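Local coordinates for transketolase (Campylobacter jejuni, PDB 3L84), which belongs to the transketolase family, whose first two domains share the thiamine diphosphate-binding fold, and probably binds that cofactor, at residues A[128-133]-A[401-407]; A[365-371]-A[410-414]; A[432-436]-A[486-492]. One frame throughout, in Å; residues are numbered along the deposited sequence.

Contact 1 (A[128-133]-A[401-407])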
HETATM    1  N   MSE A 128      16.936  10.209  11.109  1.00  5.83           N
HETATM    2  CA  MSE A 128      17.570  10.792   9.913  1.00  6.45           C
HETATM    3  C   MSE A 128      17.457  12.306   9.932  1.00  6.55           C
HETATM    4  O   MSE A 128      18.399  13.031   9.583  1.00  6.37           O
HETATM    5  CB  MSE A 128      16.917  10.252   8.661  1.00  7.25           C
HETATM    6  CG  MSE A 128      17.218   8.775   8.401  1.00  7.21           C
HETATM    7 SE   MSE A 128      16.545   8.024   6.775  0.60 10.77          SE
HETATM    8  CE  MSE A 128      17.690   8.970   5.523  1.00 11.21           C
ATOM      9  N   ALA A 129      16.268  12.802  10.266  1.00  6.98           N
ATOM     10  CA  ALA A 129      16.021  14.248  10.373  1.00  6.45           C
ATOM     11  C   ALA A 129      16.971  14.885  11.379  1.00  6.52           C
ATOM     12  O   ALA A 129      17.568  15.909  11.109  1.00  7.44           O
ATOM     13  CB  ALA A 129      14.570  14.540  10.735  1.00  7.27           C
ATOM     14  N   ALA A 130      17.191  14.221  12.503  1.00  7.37           N
ATOM     15  CA  ALA A 130      18.097  14.722  13.521  1.00  7.24           C
ATOM     16  C   ALA A 130      19.537  14.737  12.985  1.00  7.94           C
ATOM     17  O   ALA A 130      20.281  15.682  13.245  1.00  7.57           O
ATOM     18  CB  ALA A 130      18.015  13.843  14.757  1.00  7.67           C
ATOM     19  N   LYS A 131      19.951  13.691  12.265  1.00  6.95           N
ATOM     20  CA  LYS A 131      21.262  13.746  11.642  1.00  7.68           C
ATOM     21  C   LYS A 131      21.420  14.903  10.662  1.00  6.64           C
ATOM     22  O   LYS A 131      22.487  15.554  10.635  1.00  7.25           O
ATOM     23  CB  LYS A 131      21.606  12.423  10.956  1.00  8.20           C
ATOM     24  CG  LYS A 131      21.881  11.282  11.922  1.00  7.86           C
ATOM     25  CD  LYS A 131      23.057  11.489  12.854  1.00 10.72           C
ATOM     26  CE  LYS A 131      23.367  10.240  13.686  1.00  9.86           C
ATOM     27  NZ  LYS A 131      24.601  10.397  14.498  1.00 14.36           N
ATOM     28  N   LYS A 132      20.377  15.202   9.874  1.00  6.19           N
ATOM     29  CA  LYS A 132      20.454  16.334   8.985  1.00  6.85           C
ATOM     30  C   LYS A 132      20.448  17.648   9.760  1.00  6.61           C
ATOM     31  O   LYS A 132      21.202  18.592   9.425  1.00  7.02           O
ATOM     32  CB  LYS A 132      19.321  16.311   7.962  1.00  7.24           C
ATOM     33  CG  LYS A 132      19.396  17.439   6.925  1.00  7.48           C
ATOM     34  CD  LYS A 132      20.710  17.399   6.124  1.00  7.84           C
ATOM     35  CE  LYS A 132      20.858  18.558   5.147  1.00  8.57           C
ATOM     36  NZ  LYS A 132      22.175  18.550   4.459  1.00  8.91           N
ATOM     37  N   ALA A 133      19.659  17.724  10.819  1.00  6.63           N
ATOM     38  CA  ALA A 133      19.648  18.911  11.667  1.00  7.15           C
ATOM     39  C   ALA A 133      21.040  19.141  12.274  1.00  7.80           C
ATOM     40  O   ALA A 133      21.501  20.286  12.387  1.00  8.25           O
ATOM     41  CB  ALA A 133      18.585  18.775  12.774  1.00  7.02           C
ATOM     42  N   PHE A 401      10.205  13.744   9.018  1.00  5.32           N
ATOM     43  CA  PHE A 401      10.915  14.962   8.634  1.00  5.70           C
ATOM     44  C   PHE A 401       9.989  16.153   8.767  1.00  5.64           C
ATOM     45  O   PHE A 401      10.402  17.225   9.217  1.00  6.82           O
ATOM     46  CB  PHE A 401      11.478  14.914   7.200  1.00  5.67           C
ATOM     47  CG  PHE A 401      12.860  14.320   7.060  1.00  5.75           C
ATOM     48  CD1 PHE A 401      13.072  12.966   6.997  1.00  7.45           C
ATOM     49  CD2 PHE A 401      13.964  15.171   6.996  1.00  7.18           C
ATOM     50  CE1 PHE A 401      14.352  12.450   6.861  1.00  8.01           C
ATOM     51  CE2 PHE A 401      15.254  14.657   6.855  1.00  6.33           C
ATOM     52  CZ  PHE A 401      15.443  13.306   6.773  1.00  7.47           C
ATOM     53  N   ALA A 402       8.751  16.033   8.313  1.00  5.79           N
ATOM     54  CA  ALA A 402       7.798  17.132   8.377  1.00  6.36           C
ATOM     55  C   ALA A 402       7.411  17.528   9.806  1.00  7.87           C
ATOM     56  O   ALA A 402       7.031  18.679  10.045  1.00 10.11           O
ATOM     57  CB  ALA A 402       6.542  16.764   7.558  1.00  7.07           C
ATOM     58  N   ARG A 403       7.495  16.582  10.738  1.00  5.92           N
ATOM     59  CA  ARG A 403       7.215  16.837  12.140  1.00  6.64           C
ATOM     60  C   ARG A 403       8.435  17.267  12.912  1.00  7.89           C
ATOM     61  O   ARG A 403       8.274  17.755  14.043  1.00  9.65           O
ATOM     62  CB  ARG A 403       6.594  15.589  12.811  1.00  6.89           C
ATOM     63  CG  ARG A 403       5.164  15.316  12.384  1.00  7.29           C
ATOM     64  CD  ARG A 403       4.207  16.295  13.009  1.00  8.27           C
ATOM     65  NE  ARG A 403       4.130  16.140  14.465  1.00  8.46           N
ATOM     66  CZ  ARG A 403       3.715  17.050  15.339  1.00  9.86           C
ATOM     67  NH1 ARG A 403       3.377  18.279  14.965  1.00 13.83           N
ATOM     68  NH2 ARG A 403       3.655  16.713  16.620  1.00  9.97           N
ATOM     69  N   TYR A 404       9.643  17.148  12.364  1.00  6.62           N
ATOM     70  CA  TYR A 404      10.837  17.377  13.182  1.00  6.67           C
ATOM     71  C   TYR A 404      10.936  18.799  13.703  1.00  6.50           C
ATOM     72  O   TYR A 404      11.290  19.007  14.864  1.00  6.93           O
ATOM     73  CB  TYR A 404      12.102  16.985  12.382  1.00  5.75           C
ATOM     74  CG  TYR A 404      13.350  17.014  13.211  1.00  5.29           C
ATOM     75  CD1 TYR A 404      13.692  15.953  14.008  1.00  6.33           C
ATOM     76  CD2 TYR A 404      14.155  18.137  13.261  1.00  5.42           C
ATOM     77  CE1 TYR A 404      14.768  15.984  14.808  1.00  5.84           C
ATOM     78  CE2 TYR A 404      15.256  18.187  14.046  1.00  6.45           C
ATOM     79  CZ  TYR A 404      15.586  17.096  14.839  1.00  6.12           C
ATOM     80  OH  TYR A 404      16.695  17.159  15.666  1.00  5.58           O
ATOM     81  N   GLY A 405      10.700  19.783  12.848  1.00  6.93           N
ATOM     82  CA  GLY A 405      10.583  21.172  13.251  1.00  6.72           C
ATOM     83  C   GLY A 405      11.144  22.165  12.248  1.00  7.34           C
ATOM     84  O   GLY A 405      10.822  23.343  12.341  1.00  9.55           O
ATOM     85  N   ILE A 406      12.024  21.736  11.357  1.00  6.09           N
ATOM     86  CA  ILE A 406      12.762  22.638  10.473  1.00  6.37           C
ATOM     87  C   ILE A 406      12.776  22.216   8.984  1.00  6.21           C
ATOM     88  O   ILE A 406      13.435  22.923   8.173  1.00  6.85           O
ATOM     89  CB  ILE A 406      14.214  22.826  10.961  1.00  5.93           C
ATOM     90  CG1 ILE A 406      14.947  21.478  11.055  1.00  7.31           C
ATOM     91  CG2 ILE A 406      14.239  23.617  12.276  1.00  7.70           C
ATOM     92  CD1 ILE A 406      16.489  21.603  11.187  1.00  8.63           C
ATOM     93  N   PHE A 407      12.059  21.168   8.615  1.00  6.45           N
ATOM     94  CA  PHE A 407      12.155  20.603   7.263  1.00  6.15           C
ATOM     95  C   PHE A 407      10.850  20.639   6.493  1.00  6.64           C
ATOM     96  O   PHE A 407       9.754  20.579   7.068  1.00  7.62           O
ATOM     97  CB  PHE A 407      12.657  19.162   7.294  1.00  6.99           C
ATOM     98  CG  PHE A 407      14.025  18.997   7.891  1.00  5.93           C
ATOM     99  CD1 PHE A 407      15.124  19.569   7.291  1.00  6.37           C
ATOM    100  CD2 PHE A 407      14.196  18.329   9.078  1.00  5.35           C
ATOM    101  CE1 PHE A 407      16.387  19.425   7.839  1.00  7.51           C
ATOM    102  CE2 PHE A 407      15.459  18.178   9.648  1.00  6.56           C
ATOM    103  CZ  PHE A 407      16.552  18.768   9.004  1.00  7.25           C
TER
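Ala-129 is the small residue around which three aromatic rings of 401-407 gather. Its CB stands over the face of the Phe-401 ring, 3.9 Å from the centroid and 13° off the ring normal, which identifies a CH-pi contact. The same methyl reaches Tyr-404 at CD1 (3.7 Å) and Phe-407 at CE2 (3.9 Å), touching all three rings. Phe-401 CE1 also lies against CB of Met-128, a selenomethionine, at 3.8 Å.

Tyr-404 carries its CG anti to the backbone N (chi1 -172°), which swings the ring back toward helix 118-137, with the backbone carbonyl carbon of Ala-129 over one face. Ala-133 CB meets CE2 of this ring at 3.6 Å, while the phenol oxygen OH packs on Ala-130 and is hydrogen-bonded to His-144 NE2, outside the two segments.

Phe-407 arrives from the loop that follows the helix. Its CE2 approaches the Ala-129 carbonyl oxygen at 3.4 Å, and Ala-133 N lies at the ring edge; these two backbone atoms already bond each other within the helix, so the ring packs on a satisfied peptide pair. Ile-406 CG1, in the same segment, covers one face of that ring. Lys-132 lends only its base: CG touches Phe-407 CE1 at 3.7 Å, then the bend at chi2 (59°) leads the amine away to the carbonyls of Val-380 and Gly-382.

The contact thus packs helix 118-137 of the first domain on the C-terminal end of helix 391-404 of the second. Phe-401, Phe-407 and Lys-132 also rest on Leu-359 of strand 358-362, and Ile-406 packs against leucines of helix 314-321.

Contact 2 (A[365-371]-A[410-414])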
ATOM      1  N   LEU A 365      14.003   6.274  -8.251  1.00  7.41           N
ATOM      2  CA  LEU A 365      13.537   6.689  -9.590  1.00  7.17           C
ATOM      3  C   LEU A 365      13.929   8.126  -9.895  1.00  7.80           C
ATOM      4  O   LEU A 365      13.328   8.738 -10.784  1.00  8.30           O
ATOM      5  CB  LEU A 365      12.031   6.506  -9.724  1.00  8.31           C
ATOM      6  CG  LEU A 365      11.532   5.091  -9.783  1.00  7.07           C
ATOM      7  CD1 LEU A 365       9.992   5.066  -9.731  1.00 10.09           C
ATOM      8  CD2 LEU A 365      12.029   4.404 -11.058  1.00 10.89           C
ATOM      9  N   GLY A 366      14.940   8.669  -9.225  1.00  7.69           N
ATOM     10  CA  GLY A 366      15.323  10.060  -9.456  1.00  7.74           C
ATOM     11  C   GLY A 366      15.433  10.471 -10.926  1.00  7.97           C
ATOM     12  O   GLY A 366      14.915  11.529 -11.307  1.00  7.25           O
ATOM     13  N   PRO A 367      16.128   9.681 -11.753  1.00  7.10           N
ATOM     14  CA  PRO A 367      16.314  10.100 -13.133  1.00  7.99           C
ATOM     15  C   PRO A 367      15.009  10.181 -13.905  1.00  8.33           C
ATOM     16  O   PRO A 367      14.902  10.971 -14.836  1.00 10.91           O
ATOM     17  CB  PRO A 367      17.220   8.977 -13.708  1.00  8.16           C
ATOM     18  CG  PRO A 367      17.981   8.500 -12.526  1.00  8.26           C
ATOM     19  CD  PRO A 367      16.979   8.514 -11.416  1.00  8.42           C
ATOM     20  N   SER A 368      14.047   9.333 -13.574  1.00  8.08           N
ATOM     21  CA  SER A 368      12.726   9.314 -14.233  1.00  8.35           C
ATOM     22  C   SER A 368      11.755  10.306 -13.619  1.00  7.71           C
ATOM     23  O   SER A 368      10.945  10.873 -14.340  1.00  7.18           O
ATOM     24  CB  SER A 368      12.109   7.930 -14.145  1.00  9.18           C
ATOM     25  OG  SER A 368      12.899   6.970 -14.812  1.00 15.03           O
ATOM     26  N   ASN A 369      11.799  10.505 -12.305  1.00  7.07           N
ATOM     27  CA  ASN A 369      10.908  11.460 -11.631  1.00  7.37           C
ATOM     28  C   ASN A 369      11.403  12.902 -11.778  1.00  7.76           C
ATOM     29  O   ASN A 369      10.667  13.822 -11.439  1.00  8.73           O
ATOM     30  CB  ASN A 369      10.775  11.164 -10.145  1.00  7.05           C
ATOM     31  CG  ASN A 369      10.129   9.826  -9.799  1.00  7.30           C
ATOM     32  OD1 ASN A 369       9.321   9.249 -10.590  1.00 10.42           O
ATOM     33  ND2 ASN A 369      10.419   9.356  -8.643  1.00  5.54           N
ATOM     34  N   LYS A 370      12.648  13.081 -12.224  1.00  7.49           N
ATOM     35  CA  LYS A 370      13.305  14.384 -12.389  1.00  8.20           C
ATOM     36  C   LYS A 370      13.446  15.153 -11.093  1.00  7.95           C
ATOM     37  O   LYS A 370      13.316  16.401 -11.043  1.00  9.41           O
ATOM     38  CB  LYS A 370      12.602  15.222 -13.454  1.00  8.77           C
ATOM     39  CG  LYS A 370      12.490  14.538 -14.807  1.00  9.86           C
ATOM     40  CD  LYS A 370      13.833  14.178 -15.393  1.00 11.46           C
ATOM     41  CE  LYS A 370      13.715  13.477 -16.754  1.00 15.64           C
ATOM     42  NZ  LYS A 370      13.891  14.478 -17.837  1.00 21.97           N
ATOM     43  N   THR A 371      13.810  14.449 -10.022  1.00  7.60           N
ATOM     44  CA  THR A 371      13.887  15.031  -8.701  1.00  8.26           C
ATOM     45  C   THR A 371      15.293  15.380  -8.235  1.00  8.60           C
ATOM     46  O   THR A 371      15.446  15.939  -7.152  1.00  9.74           O
ATOM     47  CB  THR A 371      13.248  14.049  -7.664  1.00  9.15           C
ATOM     48  OG1 THR A 371      13.772  12.715  -7.872  1.00  9.80           O
ATOM     49  CG2 THR A 371      11.752  14.021  -7.869  1.00 10.45           C
ATOM     50  N   PHE A 410       9.916  16.297   0.480  1.00  5.50           N
ATOM     51  CA  PHE A 410       9.150  15.695  -0.614  1.00  5.59           C
ATOM     52  C   PHE A 410       9.543  14.254  -0.829  1.00  5.96           C
ATOM     53  O   PHE A 410      10.684  13.852  -0.659  1.00  6.52           O
ATOM     54  CB  PHE A 410       9.257  16.501  -1.953  1.00  6.18           C
ATOM     55  CG  PHE A 410      10.605  16.449  -2.626  1.00  6.49           C
ATOM     56  CD1 PHE A 410      10.940  15.389  -3.481  1.00  6.97           C
ATOM     57  CD2 PHE A 410      11.545  17.423  -2.374  1.00  7.51           C
ATOM     58  CE1 PHE A 410      12.195  15.356  -4.090  1.00  8.97           C
ATOM     59  CE2 PHE A 410      12.793  17.386  -2.984  1.00  8.68           C
ATOM     60  CZ  PHE A 410      13.104  16.350  -3.840  1.00  8.29           C
ATOM     61  N   SER A 411       8.524  13.443  -1.162  1.00  5.83           N
ATOM     62  CA  SER A 411       8.622  12.015  -1.497  1.00  6.13           C
ATOM     63  C   SER A 411       8.244  11.832  -2.941  1.00  6.97           C
ATOM     64  O   SER A 411       7.208  12.361  -3.354  1.00  8.90           O
ATOM     65  CB  SER A 411       7.632  11.187  -0.656  1.00  7.76           C
ATOM     66  OG  SER A 411       7.901  11.320   0.737  1.00  7.92           O
ATOM     67  N   ALA A 412       9.017  11.080  -3.724  1.00  5.91           N
ATOM     68  CA  ALA A 412       8.762  10.917  -5.149  1.00  5.65           C
ATOM     69  C   ALA A 412       8.767   9.478  -5.578  1.00  5.80           C
ATOM     70  O   ALA A 412       9.628   8.690  -5.174  1.00  6.54           O
ATOM     71  CB  ALA A 412       9.770  11.743  -5.983  1.00  7.12           C
ATOM     72  N   THR A 413       7.836   9.148  -6.469  1.00  5.58           N
ATOM     73  CA  THR A 413       7.818   7.872  -7.177  1.00  6.12           C
ATOM     74  C   THR A 413       6.890   7.996  -8.384  1.00  5.47           C
ATOM     75  O   THR A 413       6.314   9.077  -8.646  1.00  6.94           O
ATOM     76  CB  THR A 413       7.395   6.697  -6.237  1.00  6.76           C
ATOM     77  OG1 THR A 413       7.494   5.453  -6.946  1.00  7.41           O
ATOM     78  CG2 THR A 413       5.972   6.860  -5.671  1.00  8.25           C
ATOM     79  N   PHE A 414       6.759   6.935  -9.143  1.00  5.12           N
ATOM     80  CA  PHE A 414       5.736   6.911 -10.181  1.00  5.60           C
ATOM     81  C   PHE A 414       4.367   6.900  -9.539  1.00  5.93           C
ATOM     82  O   PHE A 414       4.138   6.282  -8.470  1.00  6.53           O
ATOM     83  CB  PHE A 414       5.827   5.622 -11.015  1.00  6.21           C
ATOM     84  CG  PHE A 414       7.054   5.488 -11.909  1.00  8.06           C
ATOM     85  CD1 PHE A 414       7.682   6.576 -12.468  1.00  9.12           C
ATOM     86  CD2 PHE A 414       7.550   4.212 -12.221  1.00 10.70           C
ATOM     87  CE1 PHE A 414       8.790   6.422 -13.300  1.00 11.43           C
ATOM     88  CE2 PHE A 414       8.652   4.081 -13.068  1.00 10.65           C
ATOM     89  CZ  PHE A 414       9.242   5.172 -13.606  1.00 11.40           C
TER
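Leu-365 lays its CD1 methyl over the Phe-414 ring, 3.5 Å from the centroid and 10° off the normal, so the CH-pi contact is nearly centred on the face. The two side chains cross at about a right angle. The second methyl, CD2, rides near the far end of the ring, 3.9 Å from Phe-414 CZ, and Ser-368 CB adds a further touch at Phe-414 CE1 (3.7 Å).

Asn-369 comes next along the short helix 366-369. Its CG lies anti to the carbonyl carbon (chi1 -64°), which sends the amide toward the backbone of strand 408-414. There ND2 approaches Thr-413 CA at 3.3 Å and Thr-413 N at 3.4 Å; since both nitrogens are donors, that second approach is mere proximity. OD1 lies close to Phe-414 CD1.

Beyond the helix, Thr-371 turns its CG2 methyl onto Ala-412 CB (3.6 Å), and its CB meets Phe-410 CE1 at 3.9 Å. Thr-371, past the helix, thus meets Phe-410 and Ala-412, while Leu-365 and Ser-368 meet Phe-414. Nearby, the second subunit reaches Gly-366 N with its Glu-187 carboxylate and packs its Ile-186 on Pro-367.

The direct contacts between the segments are mostly carbon packing, consistent with hydrophobic and dispersion forces. The side-chain amide of Asn-369 directs its oxygen past this strand to the adjacent strand 436-440, where it finds its hydrogen bond at Thr-440 OG1, which probably helps hold the amide in place.

Contact 3 (A[432-436]-A[486-492])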
ATOM      1  N   LYS A 432      -2.333  16.726   8.913  1.00  6.01           N
ATOM      2  CA  LYS A 432      -2.279  18.018   8.196  1.00  6.32           C
ATOM      3  C   LYS A 432      -0.872  18.596   8.164  1.00  6.85           C
ATOM      4  O   LYS A 432      -0.681  19.798   8.331  1.00 10.36           O
ATOM      5  CB  LYS A 432      -3.328  19.026   8.712  1.00  6.29           C
ATOM      6  CG  LYS A 432      -4.733  18.496   8.716  1.00  8.74           C
ATOM      7  CD  LYS A 432      -5.706  19.533   9.293  1.00 11.05           C
ATOM      8  CE  LYS A 432      -6.005  20.630   8.407  1.00 15.11           C
ATOM      9  NZ  LYS A 432      -7.167  21.458   8.990  1.00 18.76           N
ATOM     10  N   ILE A 433       0.115  17.728   7.935  1.00  6.26           N
ATOM     11  CA  ILE A 433       1.497  18.160   7.826  1.00  6.47           C
ATOM     12  C   ILE A 433       1.867  18.611   6.444  1.00  6.15           C
ATOM     13  O   ILE A 433       1.217  18.267   5.434  1.00  7.14           O
ATOM     14  CB  ILE A 433       2.500  17.090   8.270  1.00  6.51           C
ATOM     15  CG1 ILE A 433       2.270  15.759   7.576  1.00  7.43           C
ATOM     16  CG2 ILE A 433       2.444  16.895   9.783  1.00  9.46           C
ATOM     17  CD1 ILE A 433       3.462  14.777   7.563  1.00  8.46           C
ATOM     18  N   LYS A 434       2.916  19.422   6.356  1.00  6.44           N
ATOM     19  CA  LYS A 434       3.430  19.936   5.097  1.00  6.28           C
ATOM     20  C   LYS A 434       4.473  18.982   4.531  1.00  6.99           C
ATOM     21  O   LYS A 434       5.657  19.040   4.840  1.00  8.09           O
ATOM     22  CB  LYS A 434       3.929  21.370   5.257  1.00  7.05           C
ATOM     23  CG  LYS A 434       2.913  22.309   5.783  1.00  8.77           C
ATOM     24  CD  LYS A 434       1.512  22.218   5.131  1.00  9.50           C
ATOM     25  CE  LYS A 434       1.515  22.497   3.658  1.00 10.59           C
ATOM     26  NZ  LYS A 434       1.925  23.966   3.376  1.00  8.88           N
ATOM     27  N   HIS A 435       3.990  18.043   3.734  1.00  6.71           N
ATOM     28  CA  HIS A 435       4.779  16.967   3.124  1.00  6.13           C
ATOM     29  C   HIS A 435       4.246  16.869   1.703  1.00  6.13           C
ATOM     30  O   HIS A 435       3.024  16.821   1.482  1.00  6.86           O
ATOM     31  CB  HIS A 435       4.537  15.665   3.900  1.00  6.74           C
ATOM     32  CG  HIS A 435       5.190  14.426   3.350  1.00  6.34           C
ATOM     33  ND1 HIS A 435       5.090  13.216   4.008  1.00  5.88           N
ATOM     34  CD2 HIS A 435       5.920  14.178   2.236  1.00  6.16           C
ATOM     35  CE1 HIS A 435       5.717  12.278   3.306  1.00  6.11           C
ATOM     36  NE2 HIS A 435       6.232  12.841   2.217  1.00  6.56           N
ATOM     37  N   PHE A 436       5.145  16.972   0.727  1.00  5.60           N
ATOM     38  CA  PHE A 436       4.752  17.049  -0.686  1.00  5.58           C
ATOM     39  C   PHE A 436       5.057  15.744  -1.393  1.00  5.99           C
ATOM     40  O   PHE A 436       6.129  15.175  -1.234  1.00  6.76           O
ATOM     41  CB  PHE A 436       5.495  18.229  -1.342  1.00  6.01           C
ATOM     42  CG  PHE A 436       5.391  19.492  -0.534  1.00  6.22           C
ATOM     43  CD1 PHE A 436       4.208  20.167  -0.447  1.00  7.26           C
ATOM     44  CD2 PHE A 436       6.450  19.949   0.208  1.00  7.58           C
ATOM     45  CE1 PHE A 436       4.082  21.269   0.332  1.00  8.22           C
ATOM     46  CE2 PHE A 436       6.318  21.087   1.002  1.00  8.99           C
ATOM     47  CZ  PHE A 436       5.138  21.713   1.091  1.00  8.03           C
ATOM     48  N   ALA A 486       0.316  25.117  -2.619  1.00  6.29           N
ATOM     49  CA  ALA A 486       0.711  24.038  -1.720  1.00  6.82           C
ATOM     50  C   ALA A 486       1.565  24.531  -0.554  1.00  6.55           C
ATOM     51  O   ALA A 486       1.382  24.078   0.588  1.00  6.87           O
ATOM     52  CB  ALA A 486       1.472  22.977  -2.471  1.00  7.74           C
ATOM     53  N   LEU A 487       2.487  25.461  -0.801  1.00  5.96           N
ATOM     54  CA  LEU A 487       3.323  25.965   0.294  1.00  6.50           C
ATOM     55  C   LEU A 487       2.545  26.754   1.305  1.00  7.22           C
ATOM     56  O   LEU A 487       2.941  26.756   2.455  1.00  8.59           O
ATOM     57  CB  LEU A 487       4.498  26.782  -0.248  1.00  7.17           C
ATOM     58  CG  LEU A 487       5.499  25.940  -0.997  1.00  7.32           C
ATOM     59  CD1 LEU A 487       6.432  26.859  -1.772  1.00 12.00           C
ATOM     60  CD2 LEU A 487       6.348  25.012  -0.171  1.00 10.73           C
ATOM     61  N   ASN A 488       1.469  27.430   0.909  1.00  6.96           N
ATOM     62  CA  ASN A 488       0.635  28.236   1.790  1.00  8.74           C
ATOM     63  C   ASN A 488      -0.494  27.446   2.434  1.00  7.45           C
ATOM     64  O   ASN A 488      -1.131  27.897   3.389  1.00  7.88           O
ATOM     65  CB  ASN A 488       0.027  29.453   1.069  1.00  9.74           C
ATOM     66  CG  ASN A 488       1.009  30.620   0.876  1.00 15.29           C
ATOM     67  OD1 ASN A 488       0.763  31.484   0.043  1.00 24.51           O
ATOM     68  ND2 ASN A 488       2.044  30.677   1.672  1.00 21.27           N
ATOM     69  N   ALA A 489      -0.760  26.240   1.937  1.00  6.05           N
ATOM     70  CA  ALA A 489      -1.881  25.431   2.393  1.00  6.32           C
ATOM     71  C   ALA A 489      -1.635  24.839   3.759  1.00  6.67           C
ATOM     72  O   ALA A 489      -0.503  24.813   4.257  1.00  8.36           O
ATOM     73  CB  ALA A 489      -2.162  24.282   1.410  1.00  7.29           C
ATOM     74  N   ASP A 490      -2.705  24.403   4.404  1.00  6.74           N
ATOM     75  CA  ASP A 490      -2.621  23.816   5.733  1.00  7.68           C
ATOM     76  C   ASP A 490      -2.662  22.296   5.713  1.00  6.85           C
ATOM     77  O   ASP A 490      -2.816  21.687   6.784  1.00  7.61           O
ATOM     78  CB  ASP A 490      -3.693  24.408   6.674  1.00  9.21           C
ATOM     79  CG  ASP A 490      -5.083  24.027   6.316  1.00 11.87           C
ATOM     80  OD1 ASP A 490      -5.350  23.447   5.248  1.00 17.36           O
ATOM     81  OD2 ASP A 490      -5.986  24.338   7.175  1.00 22.47           O
ATOM     82  N   ILE A 491      -2.548  21.692   4.539  1.00  6.10           N
ATOM     83  CA  ILE A 491      -2.671  20.243   4.353  1.00  6.25           C
ATOM     84  C   ILE A 491      -1.630  19.827   3.331  1.00  5.72           C
ATOM     85  O   ILE A 491      -1.137  20.679   2.565  1.00  6.76           O
ATOM     86  CB  ILE A 491      -4.096  19.874   3.865  1.00  5.71           C
ATOM     87  CG1 ILE A 491      -4.562  20.715   2.658  1.00  7.43           C
ATOM     88  CG2 ILE A 491      -5.128  19.937   5.023  1.00  5.88           C
ATOM     89  CD1 ILE A 491      -5.895  20.251   2.065  1.00  8.96           C
ATOM     90  N   PRO A 492      -1.271  18.543   3.268  1.00  5.20           N
ATOM     91  CA  PRO A 492      -0.348  18.071   2.253  1.00  5.93           C
ATOM     92  C   PRO A 492      -0.910  18.086   0.857  1.00  6.17           C
ATOM     93  O   PRO A 492      -2.111  18.184   0.629  1.00  6.06           O
ATOM     94  CB  PRO A 492      -0.067  16.646   2.668  1.00  5.91           C
ATOM     95  CG  PRO A 492      -1.268  16.240   3.445  1.00  4.46           C
ATOM     96  CD  PRO A 492      -1.711  17.463   4.166  1.00  4.79           C
TER
HETATM   97  O   HOH W   1       4.592  24.663   3.636  1.00  9.38           O
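Four torsions of like sign, from chi1 -56° to chi4 -65°, curl Lys-434 back on itself, and a CB that starts away from 486-492 ends with its NZ among the carbonyls closing helix 476-488. The ammonium donates to Ala-489 O at 2.7 Å and to Ala-486 O at 2.8 Å. The Ala-486 bond lies in the carbonyl plane with a C=O...N angle of 153°; the other donor position is tilted out of its carbonyl plane. A water accepts the third bond from NZ and donates to Leu-487 O, whose direct approach to NZ has too poor an angle to count. Three bonds thus fix the amine's rotation, and the gathered carbonyl dipoles would probably favour its charged form.

Phe-436 borders the same spot. Its CZ packs on Leu-487 CD2 at 3.7 Å, the side chains crossing at about a right angle, while the bridging water and Ala-486 O lie at the ring edge.

On the outer side, Lys-432 runs alongside Asp-490, its NZ making a long salt bridge of 3.6 Å to OD2. Its CE also touches Ile-491 CG2 at 3.6 Å. Pro-492 packs against two backbone carbonyl oxygens, CD at 3.3 Å from Ile-433 O and CB at 3.3 Å from His-435 O. His-435 O is buried with no polar partner in the model; Ile-433 O lies near Pro-492 N, which has no hydrogen to share.

Lys-432, with positive phi, is the C-prime residue of the Schellman motif that ends helix 418-431. Two helix termini therefore meet beside the starts of the neighbouring parallel strands 436-440 and 493-496, as in alpha/beta domains where helices lead into the sheet, here with the Lys-434 ammonium hydrogen-bonded to carbonyls at and just past the C-terminal end of helix 476-488.

From the N terminus, 128-133 opens the longest loop, which contact 1 closes 268 residues later at 401-407. Before that closure, 365-371 has already opened contact 2, completed at 410-414, so the two cross; helix 391-404 leads through 405-407 into strand 408-414, so their second segments adjoin in the chain. Contact 3 follows in series, joining 432-436 to 486-492. Contact 1 bridges the first two domains, while the others stay within the second and tie its loops and helix ends to the parallel sheet. Contact 3 meets both predecessors: Ile-433 CD1 packs on Ala-402 CB (3.7 Å), and His-435 NE2 hydrogen-bonds Ser-411 OG (2.7 Å).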